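Local coordinates for putative gdp-fucose protein o-fucosyltransferase 1 (Caenorhabditis elegans, PDB 3ZY6), which is a member of the protein O-fucosyltransferase family of the GT-B clan, with guanosine-5'-diphosphate-beta-L-fucopyranose bound, at residues V214-R219 against V283-D288. Numbering follows the deposited sequence.
Sequences VAVHLR and VFVASD. With GFB (guanosine-5'-diphosphate-beta-L-fucopyranose), chain B.
The R219 guanidinium has C5' of GFB over one face and the D288 carboxylate at its edge, the two planes 85° apart. The salt bridge from R219 NH1 to D288 OD2 (2.7 Å) stays close to the guanidinium plane but reaches the oxygen on its anti side, tilted out of the carboxylate plane. The H217 ring has A286 O and GFB N7 at its edge, and A215 CB lies at the edge of the F284 ring.

These groups ride on neighbouring parallel strands, 18° apart, in the five-stranded sheet of one Rossmann-like domain of a GT-B fold, and the ligand lies at their C-terminal ends. Register is set by a ladder of four bonds from V214 O to L218 N, in which V216, F284 and A286 each donate and accept; A286 N to V216 O is nearly straight.

On the face of A215, H217, F284 and A286, H217 has CG anti to its backbone N (chi1 179°), which extends the imidazole along the strand so that NE2 donates to GFB N7 at 2.9 Å; S337 holds ND1, so both ring nitrogens are engaged. On the other face the valines and L218 make the apolar part: L218 CD1 meets V285 CG1 at 3.6 Å, V216 CG2 meets V285 CG2, and helices 264-278 and 293-300 cover them. S287 OG, on this same face, donates to L218 O (2.8 Å), tilted from the carbonyl plane.

Past the strand ends, D288 OD2 also accepts from D221 N, consistent with a second-shell role in positioning R219, whose NH1 makes a further salt bridge to D221 OD1. A bend at chi2 turns the arginine chain, and R219 NE donates to GFB O2X at 2.8 Å.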
loop_
_atom_site.group_PDB
_atom_site.type_symbol
_atom_site.label_atom_id
_atom_site.label_comp_id
_atom_site.label_asym_id
_atom_site.label_seq_id
_atom_site.Cartn_x
_atom_site.Cartn_y
_atom_site.Cartn_z
ATOM N N VAL A 214 -12.851 24.408 -31.763
ATOM C CA VAL A 214 -13.168 23.353 -30.819
ATOM C C VAL A 214 -11.981 22.379 -30.786
ATOM O O VAL A 214 -11.544 21.893 -31.833
ATOM C CB VAL A 214 -14.406 22.510 -31.251
ATOM C CG1 VAL A 214 -14.645 21.316 -30.251
ATOM C CG2 VAL A 214 -15.636 23.359 -31.398
ATOM N N ALA A 215 -11.473 22.077 -29.600
ATOM C CA ALA A 215 -10.497 20.977 -29.474
ATOM C C ALA A 215 -11.118 19.778 -28.791
ATOM O O ALA A 215 -11.877 19.916 -27.821
ATOM C CB ALA A 215 -9.225 21.434 -28.735
ATOM N N VAL A 216 -10.840 18.596 -29.337
ATOM C CA VAL A 216 -11.374 17.346 -28.790
ATOM C C VAL A 216 -10.239 16.383 -28.420
ATOM O O VAL A 216 -9.188 16.329 -29.073
ATOM C CB VAL A 216 -12.385 16.644 -29.739
ATOM C CG1 VAL A 216 -13.496 17.591 -30.171
ATOM C CG2 VAL A 216 -11.654 16.113 -31.001
ATOM N N HIS A 217 -10.458 15.672 -27.326
ATOM C CA HIS A 217 -9.608 14.576 -26.930
ATOM C C HIS A 217 -10.303 13.232 -27.239
ATOM O O HIS A 217 -11.371 12.919 -26.720
ATOM C CB HIS A 217 -9.133 14.714 -25.467
ATOM C CG HIS A 217 -8.262 13.580 -25.018
ATOM N ND1 HIS A 217 -8.387 12.973 -23.785
ATOM C CD2 HIS A 217 -7.275 12.912 -25.666
ATOM C CE1 HIS A 217 -7.509 11.986 -23.690
ATOM N NE2 HIS A 217 -6.826 11.922 -24.822
ATOM N N LEU A 218 -9.702 12.464 -28.131
ATOM C CA LEU A 218 -10.266 11.179 -28.534
ATOM C C LEU A 218 -9.376 10.091 -27.980
ATOM O O LEU A 218 -8.296 9.836 -28.506
ATOM C CB LEU A 218 -10.339 11.068 -30.049
ATOM C CG LEU A 218 -11.144 12.121 -30.823
ATOM C CD1 LEU A 218 -11.141 11.714 -32.325
ATOM C CD2 LEU A 218 -12.593 12.248 -30.253
ATOM N N ARG A 219 -9.812 9.475 -26.886
ATOM C CA ARG A 219 -9.008 8.433 -26.244
ATOM C C ARG A 219 -9.640 7.123 -26.716
ATOM O O ARG A 219 -10.772 6.788 -26.335
ATOM C CB ARG A 219 -9.017 8.627 -24.716
ATOM C CG ARG A 219 -8.258 7.581 -23.902
ATOM C CD ARG A 219 -6.749 7.864 -23.746
ATOM N NE ARG A 219 -6.201 7.064 -22.639
ATOM C CZ ARG A 219 -5.660 5.851 -22.768
ATOM N NH1 ARG A 219 -5.536 5.288 -23.965
ATOM N NH2 ARG A 219 -5.219 5.201 -21.696
ATOM N N VAL A 283 -11.431 22.594 -36.113
ATOM C CA VAL A 283 -11.399 21.637 -35.038
ATOM C C VAL A 283 -9.958 21.126 -34.904
ATOM O O VAL A 283 -9.248 20.906 -35.899
ATOM C CB VAL A 283 -12.394 20.460 -35.279
ATOM C CG1 VAL A 283 -12.276 19.350 -34.200
ATOM C CG2 VAL A 283 -13.847 20.960 -35.323
ATOM N N PHE A 284 -9.535 20.997 -33.654
ATOM C CA PHE A 284 -8.301 20.333 -33.284
ATOM C C PHE A 284 -8.600 18.993 -32.615
ATOM O O PHE A 284 -9.429 18.917 -31.687
ATOM C CB PHE A 284 -7.511 21.193 -32.291
ATOM C CG PHE A 284 -6.210 20.549 -31.837
ATOM C CD1 PHE A 284 -5.159 20.375 -32.740
ATOM C CD2 PHE A 284 -6.048 20.084 -30.519
ATOM C CE1 PHE A 284 -3.962 19.775 -32.347
ATOM C CE2 PHE A 284 -4.839 19.479 -30.112
ATOM C CZ PHE A 284 -3.796 19.316 -31.035
ATOM N N VAL A 285 -7.871 17.966 -33.057
ATOM C CA VAL A 285 -7.985 16.609 -32.516
ATOM C C VAL A 285 -6.677 16.159 -31.900
ATOM O O VAL A 285 -5.621 16.190 -32.540
ATOM C CB VAL A 285 -8.370 15.536 -33.574
ATOM C CG1 VAL A 285 -8.514 14.160 -32.894
ATOM C CG2 VAL A 285 -9.674 15.899 -34.285
ATOM N N ALA A 286 -6.775 15.762 -30.641
ATOM C CA ALA A 286 -5.716 15.072 -29.953
ATOM C C ALA A 286 -6.194 13.646 -29.706
ATOM O O ALA A 286 -7.292 13.424 -29.189
ATOM C CB ALA A 286 -5.416 15.768 -28.657
ATOM N N SER A 287 -5.377 12.676 -30.092
ATOM C CA SER A 287 -5.739 11.276 -29.937
ATOM C C SER A 287 -4.531 10.439 -29.568
ATOM O O SER A 287 -3.414 10.730 -30.002
ATOM C CB SER A 287 -6.341 10.720 -31.229
ATOM O OG SER A 287 -7.034 9.519 -30.953
ATOM N N ASP A 288 -4.775 9.392 -28.782
ATOM C CA ASP A 288 -3.777 8.355 -28.514
ATOM C C ASP A 288 -3.634 7.349 -29.652
ATOM O O ASP A 288 -2.695 6.569 -29.651
ATOM C CB ASP A 288 -4.115 7.586 -27.234
ATOM C CG ASP A 288 -5.519 6.942 -27.271
ATOM O OD1 ASP A 288 -6.393 7.383 -28.046
ATOM O OD2 ASP A 288 -5.733 5.971 -26.522
HETATM O O1P GFB B . -2.043 10.291 -19.550
HETATM P P GFB B . -2.693 9.096 -18.908
HETATM O O3P GFB B . -2.278 8.722 -17.489
HETATM O O2P GFB B . -4.275 9.381 -19.038
HETATM O "O5'" GFB B . -2.434 7.832 -19.881
HETATM P P1 GFB B . -5.516 8.355 -18.969
HETATM C "C5'" GFB B . -2.746 7.987 -21.260
HETATM C "C4'" GFB B . -1.447 8.156 -22.038
HETATM O "O4'" GFB B . -1.689 7.740 -23.369
HETATM C "C3'" GFB B . -1.001 9.608 -22.152
HETATM C "C1'" GFB B . -1.226 8.712 -24.306
HETATM O "O3'" GFB B . -0.128 10.006 -21.090
HETATM C "C2'" GFB B . -0.298 9.602 -23.489
HETATM O "O2'" GFB B . 0.992 8.992 -23.366
HETATM N N9 GFB B . -2.310 9.608 -24.798
HETATM C C8 GFB B . -3.589 9.724 -24.370
HETATM C C4 GFB B . -2.103 10.505 -25.749
HETATM N N7 GFB B . -4.208 10.683 -25.082
HETATM C C5 GFB B . -3.287 11.200 -25.932
HETATM C C6 GFB B . -3.299 12.196 -26.897
HETATM O O6 GFB B . -4.346 12.839 -27.114
HETATM N N1 GFB B . -2.180 12.441 -27.628
HETATM C C2 GFB B . -1.037 11.763 -27.411
HETATM N N2 GFB B . 0.083 12.032 -28.123
HETATM N N3 GFB B . -0.996 10.797 -26.482
HETATM C C1 GFB B . -5.013 5.882 -18.087
HETATM C C2A GFB B . -3.671 5.450 -17.516
HETATM O O1 GFB B . -4.765 6.922 -19.038
HETATM O O5 GFB B . -5.612 4.752 -18.749
HETATM C C3 GFB B . -3.866 4.309 -16.511
HETATM O O2 GFB B . -2.869 6.515 -16.995
HETATM C C4A GFB B . -4.365 3.130 -17.348
HETATM O O3 GFB B . -2.615 4.007 -15.851
HETATM C C5A GFB B . -5.673 3.482 -18.053
HETATM O O4 GFB B . -3.376 2.808 -18.345
HETATM C C6A GFB B . -6.052 2.369 -19.038
HETATM O O1X GFB B . -6.169 8.532 -17.615
HETATM O O2X GFB B . -6.265 8.594 -20.251
#